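Local coordinates for peroxiredoxin 5 (Alvinella pompejana, PDB 2XHF), which probably acts as a thiol-dependent peroxidase, reducing hydrogen peroxide and organic hydroperoxides as an antioxidant enzyme of the peroxiredoxin family, at residues A[136-139]-A[144-147]; A[46-51]-A[102-107]; A[80-85]-A[89-94]; A[19-24]-A[116-121]. One frame throughout, in Å; residues are numbered along the deposited sequence.

Interaction 1: residues A[136-139]-A[144-147]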
loop_
_atom_site.group_PDB
_atom_site.type_symbol
_atom_site.label_atom_id
_atom_site.label_comp_id
_atom_site.label_asym_id
_atom_site.label_seq_id
_atom_site.Cartn_x
_atom_site.Cartn_y
_atom_site.Cartn_z
ATOM N N TYR A 136 1.022 4.209 18.320
ATOM C CA TYR A 136 1.560 3.927 19.642
ATOM C C TYR A 136 3.053 3.627 19.542
ATOM O O TYR A 136 3.601 3.396 18.462
ATOM C CB TYR A 136 0.828 2.756 20.308
ATOM C CG TYR A 136 0.865 1.493 19.481
ATOM C CD1 TYR A 136 1.986 0.686 19.479
ATOM C CD2 TYR A 136 -0.207 1.126 18.680
ATOM C CE1 TYR A 136 2.042 -0.458 18.711
ATOM C CE2 TYR A 136 -0.154 -0.022 17.896
ATOM C CZ TYR A 136 0.970 -0.805 17.928
ATOM O OH TYR A 136 1.023 -1.939 17.162
ATOM N N ALA A 137 3.719 3.622 20.682
ATOM C CA ALA A 137 5.104 3.160 20.782
ATOM C C ALA A 137 5.232 2.419 22.107
ATOM O O ALA A 137 4.817 2.928 23.147
ATOM C CB ALA A 137 6.079 4.314 20.713
ATOM N N MET A 138 5.806 1.220 22.067
ATOM C CA MET A 138 5.932 0.400 23.248
ATOM C C MET A 138 7.332 -0.118 23.389
ATOM O O MET A 138 8.006 -0.408 22.396
ATOM C CB MET A 138 4.976 -0.789 23.150
ATOM C CG MET A 138 3.506 -0.360 23.166
ATOM S SD MET A 138 2.354 -1.740 23.100
ATOM C CE MET A 138 3.360 -2.853 22.166
ATOM N N LEU A 139 7.751 -0.254 24.639
ATOM C CA LEU A 139 8.962 -0.974 24.964
ATOM C C LEU A 139 8.567 -2.413 25.275
ATOM O O LEU A 139 7.624 -2.662 26.032
ATOM C CB LEU A 139 9.633 -0.353 26.176
ATOM C CG LEU A 139 10.068 1.094 26.044
ATOM C CD1 LEU A 139 10.857 1.491 27.306
ATOM C CD2 LEU A 139 10.890 1.316 24.810
ATOM N N LYS A 144 6.845 -9.111 26.461
ATOM C CA LYS A 144 6.019 -8.462 27.460
ATOM C C LYS A 144 6.141 -6.941 27.317
ATOM O O LYS A 144 7.212 -6.417 27.026
ATOM C CB LYS A 144 6.469 -8.877 28.858
ATOM C CG LYS A 144 6.115 -10.305 29.237
ATOM C CD LYS A 144 6.570 -10.611 30.659
ATOM C CE LYS A 144 6.056 -11.961 31.144
ATOM N NZ LYS A 144 6.430 -13.076 30.225
ATOM N N ILE A 145 5.049 -6.230 27.558
ATOM C CA ILE A 145 5.065 -4.780 27.467
ATOM C C ILE A 145 5.690 -4.188 28.729
ATOM O O ILE A 145 5.251 -4.479 29.844
ATOM C CB ILE A 145 3.633 -4.242 27.233
ATOM C CG1 ILE A 145 3.123 -4.727 25.867
ATOM C CG2 ILE A 145 3.590 -2.724 27.330
ATOM C CD1 ILE A 145 1.657 -4.459 25.633
ATOM N N ARG A 146 6.753 -3.410 28.558
ATOM C CA ARG A 146 7.393 -2.709 29.680
ATOM C C ARG A 146 6.927 -1.264 29.807
ATOM O O ARG A 146 6.949 -0.703 30.895
ATOM C CB ARG A 146 8.917 -2.721 29.545
ATOM C CG ARG A 146 9.605 -4.030 29.807
ATOM C CD ARG A 146 11.111 -3.799 29.738
ATOM N NE ARG A 146 11.840 -4.347 30.879
ATOM C CZ ARG A 146 11.895 -3.777 32.081
ATOM N NH1 ARG A 146 11.249 -2.643 32.318
ATOM N NH2 ARG A 146 12.589 -4.350 33.054
ATOM N N SER A 147 6.506 -0.678 28.695
ATOM C CA SER A 147 6.049 0.713 28.648
ATOM C C SER A 147 5.143 0.941 27.445
ATOM O O SER A 147 5.378 0.363 26.389
ATOM C CB SER A 147 7.251 1.663 28.573
ATOM O OG SER A 147 6.832 3.009 28.542
#
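L139 and S147 face each other across an antiparallel beta hairpin, as a hydrogen-bonded pair that forms part of a classic beta bulge. Both R146 and S147 face L139, and the second strand turns a corner at R146. Two backbone hydrogen bonds carry the pairing. L139 N donates to S147 O at 3.0 Å, with 150° at the hydrogen. R146 N donates to L139 O at 2.8 Å and is straighter, at 165°. S147 O has a further neighbour, because M138 CA lies 3.2 Å from S147 O in a CA-H...O contact.

Apolar packing lies around these bonds. L139 sets its CG and CD1 against the beta carbon of serine, and L139 CD1 is 3.8 Å from S147 CB. Helix 156-165 covers the same side through C159, S162 and I163. M138 meets I145 obliquely, with M138 SD 3.8 Å from I145 CD1. In the methionine, CG anti to the carbonyl carbon and an extended chi2 carry SD to the isoleucine, and the bend at chi3 (-30°) places CE beside the same CG1-CD1 arm. With an alanine here, that arm would probably lose its sulfur and methyl neighbours, and a gap would open beside I145.

Of the R146 side chain, CB is the part that lies against L139. R146 NE forms a salt bridge with D141, the last residue of strand 136-141. The two backbone bonds thus set the register, and apolar packing of M138 on I145 and of L139 on S147 CB fills in around them, while the charge of R146 is met by D141.

Interaction 2: residues A[46-51]-A[102-107]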
loop_
_atom_site.group_PDB
_atom_site.type_symbol
_atom_site.label_atom_id
_atom_site.label_comp_id
_atom_site.label_asym_id
_atom_site.label_seq_id
_atom_site.Cartn_x
_atom_site.Cartn_y
_atom_site.Cartn_z
ATOM N N ILE A 46 11.773 -2.147 20.694
ATOM C CA ILE A 46 10.781 -1.107 20.515
ATOM C C ILE A 46 9.838 -1.533 19.405
ATOM O O ILE A 46 10.274 -2.033 18.371
ATOM C CB ILE A 46 11.444 0.220 20.108
ATOM C CG1 ILE A 46 12.348 0.736 21.219
ATOM C CG2 ILE A 46 10.365 1.262 19.779
ATOM C CD1 ILE A 46 13.441 1.678 20.725
ATOM N N LEU A 47 8.543 -1.369 19.639
ATOM C CA LEU A 47 7.519 -1.575 18.624
ATOM C C LEU A 47 6.682 -0.316 18.511
ATOM O O LEU A 47 6.094 0.134 19.503
ATOM C CB LEU A 47 6.605 -2.751 18.998
ATOM C CG LEU A 47 5.473 -3.049 17.994
ATOM C CD1 LEU A 47 6.025 -3.512 16.630
ATOM C CD2 LEU A 47 4.512 -4.101 18.554
ATOM N N PHE A 48 6.636 0.273 17.319
ATOM C CA PHE A 48 5.800 1.444 17.115
ATOM C C PHE A 48 5.024 1.298 15.823
ATOM O O PHE A 48 5.423 0.553 14.912
ATOM C CB PHE A 48 6.610 2.763 17.128
ATOM C CG PHE A 48 7.483 2.971 15.911
ATOM C CD1 PHE A 48 8.742 2.407 15.841
ATOM C CD2 PHE A 48 7.043 3.745 14.849
ATOM C CE1 PHE A 48 9.539 2.592 14.736
ATOM C CE2 PHE A 48 7.848 3.941 13.756
ATOM C CZ PHE A 48 9.088 3.363 13.695
ATOM N N SER A 49 3.881 1.973 15.766
ATOM C CA SER A 49 3.008 1.887 14.603
ATOM C C SER A 49 2.960 3.161 13.768
ATOM O O SER A 49 3.208 4.263 14.265
ATOM C CB SER A 49 1.605 1.527 15.057
ATOM O OG SER A 49 1.103 2.564 15.893
ATOM N N VAL A 50 2.593 2.987 12.505
ATOM C CA VAL A 50 2.171 4.094 11.664
ATOM C C VAL A 50 0.821 3.749 11.053
ATOM O O VAL A 50 0.457 2.586 10.970
ATOM C CB VAL A 50 3.195 4.420 10.558
ATOM C CG1 VAL A 50 4.496 4.900 11.165
ATOM C CG2 VAL A 50 3.391 3.231 9.596
ATOM N N VAL A 51 0.091 4.777 10.616
ATOM C CA VAL A 51 -1.214 4.585 10.009
ATOM C C VAL A 51 -1.079 3.856 8.672
ATOM O O VAL A 51 -1.911 3.037 8.299
ATOM C CB VAL A 51 -1.944 5.943 9.869
ATOM C CG1 VAL A 51 -3.274 5.796 9.111
ATOM C CG2 VAL A 51 -2.161 6.526 11.267
ATOM N N HIS A 102 18.239 0.149 6.882
ATOM C CA HIS A 102 17.464 -0.970 7.412
ATOM C C HIS A 102 17.707 -1.199 8.895
ATOM O O HIS A 102 17.902 -2.330 9.365
ATOM C CB HIS A 102 17.720 -2.263 6.624
ATOM C CG HIS A 102 16.717 -3.343 6.898
ATOM N ND1 HIS A 102 17.053 -4.677 6.915
ATOM C CD2 HIS A 102 15.403 -3.289 7.219
ATOM C CE1 HIS A 102 15.984 -5.400 7.196
ATOM N NE2 HIS A 102 14.957 -4.579 7.349
ATOM N N LYS A 103 17.651 -0.116 9.660
ATOM C CA LYS A 103 17.746 -0.207 11.102
ATOM C C LYS A 103 16.458 -0.653 11.757
ATOM O O LYS A 103 16.473 -1.079 12.901
ATOM C CB LYS A 103 18.171 1.147 11.670
ATOM C CG LYS A 103 19.577 1.525 11.249
ATOM C CD LYS A 103 20.639 0.971 12.149
ATOM C CE LYS A 103 21.789 1.985 12.237
ATOM N NZ LYS A 103 22.448 2.250 10.919
ATOM N N ILE A 104 15.346 -0.562 11.042
ATOM C CA ILE A 104 14.032 -0.836 11.609
ATOM C C ILE A 104 13.376 -1.976 10.838
ATOM O O ILE A 104 13.350 -1.965 9.610
ATOM C CB ILE A 104 13.134 0.423 11.535
ATOM C CG1 ILE A 104 13.754 1.591 12.334
ATOM C CG2 ILE A 104 11.732 0.118 12.039
ATOM C CD1 ILE A 104 13.076 2.929 12.077
ATOM N N ARG A 105 12.885 -2.976 11.556
ATOM C CA ARG A 105 12.135 -4.063 10.962
ATOM C C ARG A 105 10.762 -3.541 10.551
ATOM O O ARG A 105 10.050 -2.967 11.361
ATOM C CB ARG A 105 11.986 -5.192 11.978
ATOM C CG ARG A 105 13.305 -5.797 12.472
ATOM C CD ARG A 105 13.955 -6.713 11.440
ATOM N NE ARG A 105 13.118 -7.855 11.112
ATOM C CZ ARG A 105 12.970 -8.931 11.874
ATOM N NH1 ARG A 105 13.631 -9.073 13.024
ATOM N NH2 ARG A 105 12.160 -9.885 11.458
ATOM N N MET A 106 10.398 -3.783 9.297
ATOM C CA MET A 106 9.152 -3.281 8.750
ATOM C C MET A 106 8.149 -4.403 8.701
ATOM O O MET A 106 8.207 -5.264 7.818
ATOM C CB MET A 106 9.391 -2.678 7.362
ATOM C CG MET A 106 10.242 -1.428 7.401
ATOM S SD MET A 106 9.225 -0.007 7.863
ATOM C CE MET A 106 10.458 1.198 8.343
ATOM N N LEU A 107 7.245 -4.391 9.672
ATOM C CA LEU A 107 6.282 -5.449 9.873
ATOM C C LEU A 107 4.909 -5.057 9.306
ATOM O O LEU A 107 4.341 -4.041 9.663
ATOM C CB LEU A 107 6.161 -5.792 11.355
ATOM C CG LEU A 107 7.463 -6.134 12.069
ATOM C CD1 LEU A 107 7.154 -6.454 13.516
ATOM C CD2 LEU A 107 8.200 -7.283 11.393
#
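F48 meets I104 and L47 meets L107 in the central sheet of the thioredoxin-like fold. The two strands are not neighbours. Strand 79-84 lies between strands 44-49 and 105-108, so the contact is made by side chains reaching across the middle strand. The nearest CA atoms, those of L47 and R105, are 9.3 Å apart.

In segment 102-107, K103 comes before the strand, and its amine forms a salt bridge with E101. I104 is the first residue to touch the other segment. It directs its CB toward strand 44-49, and I104 CG2 comes 4.3 Å from F48 CE1, obliquely to the phenylalanine ring. Helix 62-67 closes over this side: Y65 stacks on F48 and L66 packs on I104. R105 uses its NE in a salt bridge with E27. M106 turns its CB away and packs on M91 and W94 of helix 88-98.

L107 faces strand 44-49 again, but on the other face of the sheet, the one that carries L47 and A81. The small A81 of the middle strand touches both leucines and lies between their strands. All four touching residues are buried, so hydrophobic packing on both faces of the sheet makes the contact. In L47, chi1 (179°) and chi2 (65°) together bring one methyl to L107, where L47 CD1 stops 4.4 Å from L107 CD1.

Interaction 3: residues A[80-85]-A[89-94]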
loop_
_atom_site.group_PDB
_atom_site.type_symbol
_atom_site.label_atom_id
_atom_site.label_comp_id
_atom_site.label_asym_id
_atom_site.label_seq_id
_atom_site.Cartn_x
_atom_site.Cartn_y
_atom_site.Cartn_z
ATOM N N ILE A 80 14.199 -2.699 16.762
ATOM C CA ILE A 80 13.161 -1.700 16.581
ATOM C C ILE A 80 12.310 -2.145 15.416
ATOM O O ILE A 80 12.830 -2.463 14.339
ATOM C CB ILE A 80 13.755 -0.304 16.275
ATOM C CG1 ILE A 80 14.810 0.068 17.295
ATOM C CG2 ILE A 80 12.652 0.770 16.185
ATOM C CD1 ILE A 80 15.682 1.229 16.873
ATOM N N ALA A 81 11.004 -2.170 15.628
ATOM C CA ALA A 81 10.073 -2.573 14.595
ATOM C C ALA A 81 8.979 -1.541 14.425
ATOM O O ALA A 81 8.440 -1.023 15.407
ATOM C CB ALA A 81 9.452 -3.915 14.946
ATOM N N CYS A 82 8.673 -1.262 13.162
ATOM C CA CYS A 82 7.555 -0.421 12.778
ATOM C C CYS A 82 6.489 -1.324 12.190
ATOM O O CYS A 82 6.794 -2.134 11.333
ATOM C CB CYS A 82 8.006 0.562 11.711
ATOM S SG CYS A 82 6.695 1.596 11.012
ATOM N N ILE A 83 5.249 -1.183 12.656
ATOM C CA ILE A 83 4.161 -2.020 12.191
ATOM C C ILE A 83 3.052 -1.152 11.587
ATOM O O ILE A 83 2.717 -0.089 12.115
ATOM C CB ILE A 83 3.629 -2.930 13.326
ATOM C CG1 ILE A 83 2.659 -3.968 12.805
ATOM C CG2 ILE A 83 3.029 -2.147 14.480
ATOM C CD1 ILE A 83 2.563 -5.214 13.735
ATOM N N ALA A 84 2.495 -1.625 10.480
ATOM C CA ALA A 84 1.387 -0.950 9.827
ATOM C C ALA A 84 0.474 -1.958 9.174
ATOM O O ALA A 84 0.908 -3.038 8.779
ATOM C CB ALA A 84 1.919 -0.017 8.771
ATOM N N VAL A 85 -0.786 -1.573 8.995
ATOM C CA VAL A 85 -1.738 -2.388 8.277
ATOM C C VAL A 85 -1.546 -2.046 6.793
ATOM O O VAL A 85 -2.126 -1.077 6.260
ATOM C CB VAL A 85 -3.173 -2.153 8.788
ATOM C CG1 VAL A 85 -4.162 -3.007 8.019
ATOM C CG2 VAL A 85 -3.272 -2.431 10.290
ATOM N N PHE A 89 4.669 -5.960 0.367
ATOM C CA PHE A 89 5.387 -5.350 -0.768
ATOM C C PHE A 89 5.427 -3.834 -0.586
ATOM O O PHE A 89 6.477 -3.183 -0.717
ATOM C CB PHE A 89 4.732 -5.691 -2.095
ATOM C CG PHE A 89 4.741 -7.155 -2.440
ATOM C CD1 PHE A 89 5.939 -7.847 -2.592
ATOM C CD2 PHE A 89 3.551 -7.841 -2.644
ATOM C CE1 PHE A 89 5.935 -9.181 -2.989
ATOM C CE2 PHE A 89 3.547 -9.170 -3.054
ATOM C CZ PHE A 89 4.752 -9.837 -3.187
ATOM N N VAL A 90 4.271 -3.267 -0.261
ATOM C CA VAL A 90 4.176 -1.843 -0.055
ATOM C C VAL A 90 5.010 -1.452 1.168
ATOM O O VAL A 90 5.759 -0.487 1.154
ATOM C CB VAL A 90 2.709 -1.412 0.106
ATOM C CG1 VAL A 90 2.659 -0.001 0.641
ATOM C CG2 VAL A 90 1.961 -1.543 -1.224
ATOM N N MET A 91 4.872 -2.209 2.246
ATOM C CA MET A 91 5.585 -1.869 3.479
ATOM C C MET A 91 7.100 -1.882 3.274
ATOM O O MET A 91 7.786 -0.978 3.695
ATOM C CB MET A 91 5.191 -2.838 4.586
ATOM C CG MET A 91 5.700 -2.402 5.896
ATOM S SD MET A 91 4.703 -1.076 6.554
ATOM C CE MET A 91 5.413 -0.955 8.236
ATOM N N ALA A 92 7.608 -2.900 2.590
ATOM C CA ALA A 92 9.043 -3.021 2.383
ATOM C C ALA A 92 9.571 -1.899 1.491
ATOM O O ALA A 92 10.642 -1.359 1.740
ATOM C CB ALA A 92 9.386 -4.389 1.792
ATOM N N ALA A 93 8.826 -1.560 0.435
ATOM C CA ALA A 93 9.264 -0.522 -0.497
ATOM C C ALA A 93 9.322 0.791 0.263
ATOM O O ALA A 93 10.251 1.559 0.133
ATOM C CB ALA A 93 8.325 -0.415 -1.674
ATOM N N TRP A 94 8.291 1.042 1.051
ATOM C CA TRP A 94 8.252 2.252 1.859
ATOM C C TRP A 94 9.426 2.330 2.844
ATOM O O TRP A 94 10.102 3.358 2.975
ATOM C CB TRP A 94 6.932 2.339 2.612
ATOM C CG TRP A 94 6.843 3.524 3.520
ATOM C CD1 TRP A 94 6.781 4.825 3.153
ATOM C CD2 TRP A 94 6.837 3.505 4.939
ATOM N NE1 TRP A 94 6.692 5.637 4.261
ATOM C CE2 TRP A 94 6.759 4.842 5.375
ATOM C CE3 TRP A 94 6.885 2.487 5.893
ATOM C CZ2 TRP A 94 6.712 5.185 6.711
ATOM C CZ3 TRP A 94 6.856 2.833 7.224
ATOM C CH2 TRP A 94 6.753 4.177 7.625
#
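This is a buried, apolar strand-to-helix contact in which C82 and A84 meet M91 and W94. It belongs to the beta-alpha-beta unit formed by strand 79-84, helix 88-98 and strand 105-108. The short segments run closer to antiparallel than to parallel, at 138°, and their axes approach to 10.3 Å. Helix side chains bridge that spacing, meeting both side chains and backbone of the strand.

M91 does most of the reaching. Its CG stands anti to the backbone N, and the chain then bends at chi2 (77°), so the sulfur and methyl end lie against the strand. M91 CE is 3.7 Å from A84 CB, and M91 SD is equally near to that methyl. The same methyl end, M91 CE, also rests 3.6 Å from C82 O and 4.0 Å from C82 SG.

C82 therefore has two neighbours on the helix. Its sulfur meets the indole of W94 at the edge, close to the ring plane, as a Cys sulfur-aromatic contact. C82 SG is 4.0 Å from W94 CZ3 and 5.2 Å from the centroid of the six-membered ring of W94. The strand residues that point toward the helix are thus small, and the helix residues that fill the interval are long or broad.

M106 of strand 105-108 packs on both M91 and W94. F54 of the same chain meets W94 edge-to-face. From strand 44-49, F48 touches C82. Elsewhere on the helix, F89, V90 and A93 pack on P56, A53 and F54 of the second subunit, so helix 88-98 lies between its own sheet and the other chain.

Interaction 4: residues A[19-24]-A[116-121]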
loop_
_atom_site.group_PDB
_atom_site.type_symbol
_atom_site.label_atom_id
_atom_site.label_comp_id
_atom_site.label_asym_id
_atom_site.label_seq_id
_atom_site.Cartn_x
_atom_site.Cartn_y
_atom_site.Cartn_z
ATOM N N ILE A 19 1.559 -9.789 27.791
ATOM C CA ILE A 19 2.240 -10.401 26.655
ATOM C C ILE A 19 1.566 -9.874 25.391
ATOM O O ILE A 19 0.342 -9.883 25.284
ATOM C CB ILE A 19 2.176 -11.957 26.748
ATOM C CG1 ILE A 19 2.835 -12.436 28.051
ATOM C CG2 ILE A 19 2.837 -12.592 25.554
ATOM C CD1 ILE A 19 2.802 -13.912 28.260
ATOM N N ILE A 20 2.347 -9.391 24.433
ATOM C CA ILE A 20 1.736 -8.895 23.190
ATOM C C ILE A 20 1.025 -10.029 22.443
ATOM O O ILE A 20 1.402 -11.201 22.574
ATOM C CB ILE A 20 2.770 -8.193 22.248
ATOM C CG1 ILE A 20 3.800 -9.201 21.685
ATOM C CG2 ILE A 20 3.468 -7.023 22.978
ATOM C CD1 ILE A 20 4.802 -8.578 20.699
ATOM N N PRO A 21 -0.009 -9.690 21.652
ATOM C CA PRO A 21 -0.717 -10.724 20.886
ATOM C C PRO A 21 0.238 -11.540 20.034
ATOM O O PRO A 21 1.115 -10.995 19.373
ATOM C CB PRO A 21 -1.669 -9.913 19.997
ATOM C CG PRO A 21 -1.907 -8.667 20.768
ATOM C CD PRO A 21 -0.595 -8.355 21.440
ATOM N N ASP A 22 0.024 -12.848 20.064
ATOM C CA ASP A 22 0.862 -13.830 19.416
ATOM C C ASP A 22 0.233 -14.101 18.053
ATOM O O ASP A 22 -0.454 -15.094 17.864
ATOM C CB ASP A 22 0.854 -15.087 20.314
ATOM C CG ASP A 22 1.876 -16.138 19.927
ATOM O OD1 ASP A 22 2.732 -15.912 19.037
ATOM O OD2 ASP A 22 1.818 -17.219 20.585
ATOM N N VAL A 23 0.438 -13.193 17.107
ATOM C CA VAL A 23 -0.142 -13.359 15.779
ATOM C C VAL A 23 0.926 -13.261 14.701
ATOM O O VAL A 23 2.023 -12.751 14.937
ATOM C CB VAL A 23 -1.248 -12.342 15.496
ATOM C CG1 VAL A 23 -2.213 -12.221 16.675
ATOM C CG2 VAL A 23 -0.656 -11.049 15.183
ATOM N N LEU A 24 0.605 -13.792 13.529
ATOM C CA LEU A 24 1.500 -13.745 12.377
ATOM C C LEU A 24 1.560 -12.356 11.770
ATOM O O LEU A 24 0.530 -11.684 11.608
ATOM C CB LEU A 24 1.005 -14.712 11.300
ATOM C CG LEU A 24 1.143 -16.203 11.569
ATOM C CD1 LEU A 24 0.618 -16.951 10.360
ATOM C CD2 LEU A 24 2.598 -16.566 11.838
ATOM N N ARG A 116 -6.130 -5.397 15.635
ATOM C CA ARG A 116 -7.399 -5.710 16.278
ATOM C C ARG A 116 -7.175 -6.377 17.630
ATOM O O ARG A 116 -7.887 -6.078 18.592
ATOM C CB ARG A 116 -8.262 -6.599 15.390
ATOM C CG ARG A 116 -8.987 -5.815 14.316
ATOM C CD ARG A 116 -10.027 -6.647 13.589
ATOM N NE ARG A 116 -9.443 -7.847 12.994
ATOM C CZ ARG A 116 -8.840 -7.892 11.810
ATOM N NH1 ARG A 116 -8.749 -6.799 11.060
ATOM N NH2 ARG A 116 -8.328 -9.039 11.375
ATOM N N ALA A 117 -6.195 -7.279 17.715
ATOM C CA ALA A 117 -5.952 -8.005 18.946
ATOM C C ALA A 117 -5.468 -7.034 20.015
ATOM O O ALA A 117 -5.797 -7.173 21.192
ATOM C CB ALA A 117 -4.932 -9.102 18.705
ATOM N N LEU A 118 -4.708 -6.034 19.594
ATOM C CA LEU A 118 -4.150 -5.057 20.510
ATOM C C LEU A 118 -5.202 -4.016 20.904
ATOM O O LEU A 118 -5.053 -3.313 21.906
ATOM C CB LEU A 118 -2.936 -4.375 19.854
ATOM C CG LEU A 118 -1.927 -3.714 20.795
ATOM C CD1 LEU A 118 -1.301 -4.715 21.776
ATOM C CD2 LEU A 118 -0.854 -3.010 19.993
ATOM N N GLY A 119 -6.265 -3.917 20.108
ATOM C CA GLY A 119 -7.326 -2.955 20.355
ATOM C C GLY A 119 -7.032 -1.548 19.840
ATOM O O GLY A 119 -7.555 -0.567 20.367
ATOM N N THR A 120 -6.204 -1.438 18.808
ATOM C CA THR A 120 -5.731 -0.136 18.357
ATOM C C THR A 120 -6.246 0.204 16.957
ATOM O O THR A 120 -5.637 0.978 16.222
ATOM C CB THR A 120 -4.190 -0.089 18.350
ATOM O OG1 THR A 120 -3.685 -1.177 17.576
ATOM C CG2 THR A 120 -3.643 -0.218 19.769
ATOM N N GLU A 121 -7.368 -0.388 16.584
ATOM C CA GLU A 121 -8.003 -0.070 15.317
ATOM C C GLU A 121 -8.438 1.396 15.227
ATOM O O GLU A 121 -9.000 1.972 16.168
ATOM C CB GLU A 121 -9.205 -0.984 15.098
ATOM C CG GLU A 121 -9.157 -1.769 13.818
ATOM C CD GLU A 121 -10.401 -2.608 13.615
ATOM O OE1 GLU A 121 -10.662 -3.019 12.469
ATOM O OE2 GLU A 121 -11.106 -2.866 14.611
#
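P21 packs on A117 and L118 at the C-terminal end of helix 113-118, where a Schellman motif finishes the helix. The contact joins the loop before strand 24-26 to this helix end. It is wholly apolar between the two segments.

The proline ring supplies one side. P21 CB lies 3.6 Å from A117 CB, and P21 CG is 3.7 Å from the same methyl. The other end of the ring belongs to L118, with P21 CD 3.7 Å from L118 CD1. The two side chains cross at about a right angle. In L118, chi1 of -158° sets CG beside the carbonyl carbon, and chi2 (60°) then turns one methyl, CD1, to the proline.

Further out, F114, one turn earlier in the helix, also touches P21. Behind L118 lie Y136 of strand 136-141 and I14. The loop is held by its backbone on either side of the proline. I20 O accepts a hydrogen bond from H37 NE2, I20 pairs with N143, and V23 pairs with I36. V23 also directs its CB toward the helix and packs on E113 and F114.

The helix end has its own fastening. R116 NH1 bonds to H111 O. In the Schellman motif T120 N reaches back to T115 O, and the bond from G119 N to R116 O is weak at 3.1 Å. G119 is the C-prime residue, with phi at 82°. With phi this positive, a beta carbon on G119 would collide with L118 O.

From the N terminus, residues 19-24 open the longest loop, which interaction 4 closes at 116-121. Within it, residues 46-51 open a second loop, closed by interaction 2 at 102-107. Interaction 3 closes a short loop, from 80-85 to 89-94, inside that one. The three are nested and none cross. Interaction 1 follows in series, as a local hairpin. Interactions 1, 2 and 3 share one sheet: strand 44-49 bonds to strand 136-141, and strand 79-84 lies between the strands of interaction 2. Interaction 4 ties the N-terminal loop to helix 113-118 and touches interaction 1, where Y136 meets L118 and I145 meets I20.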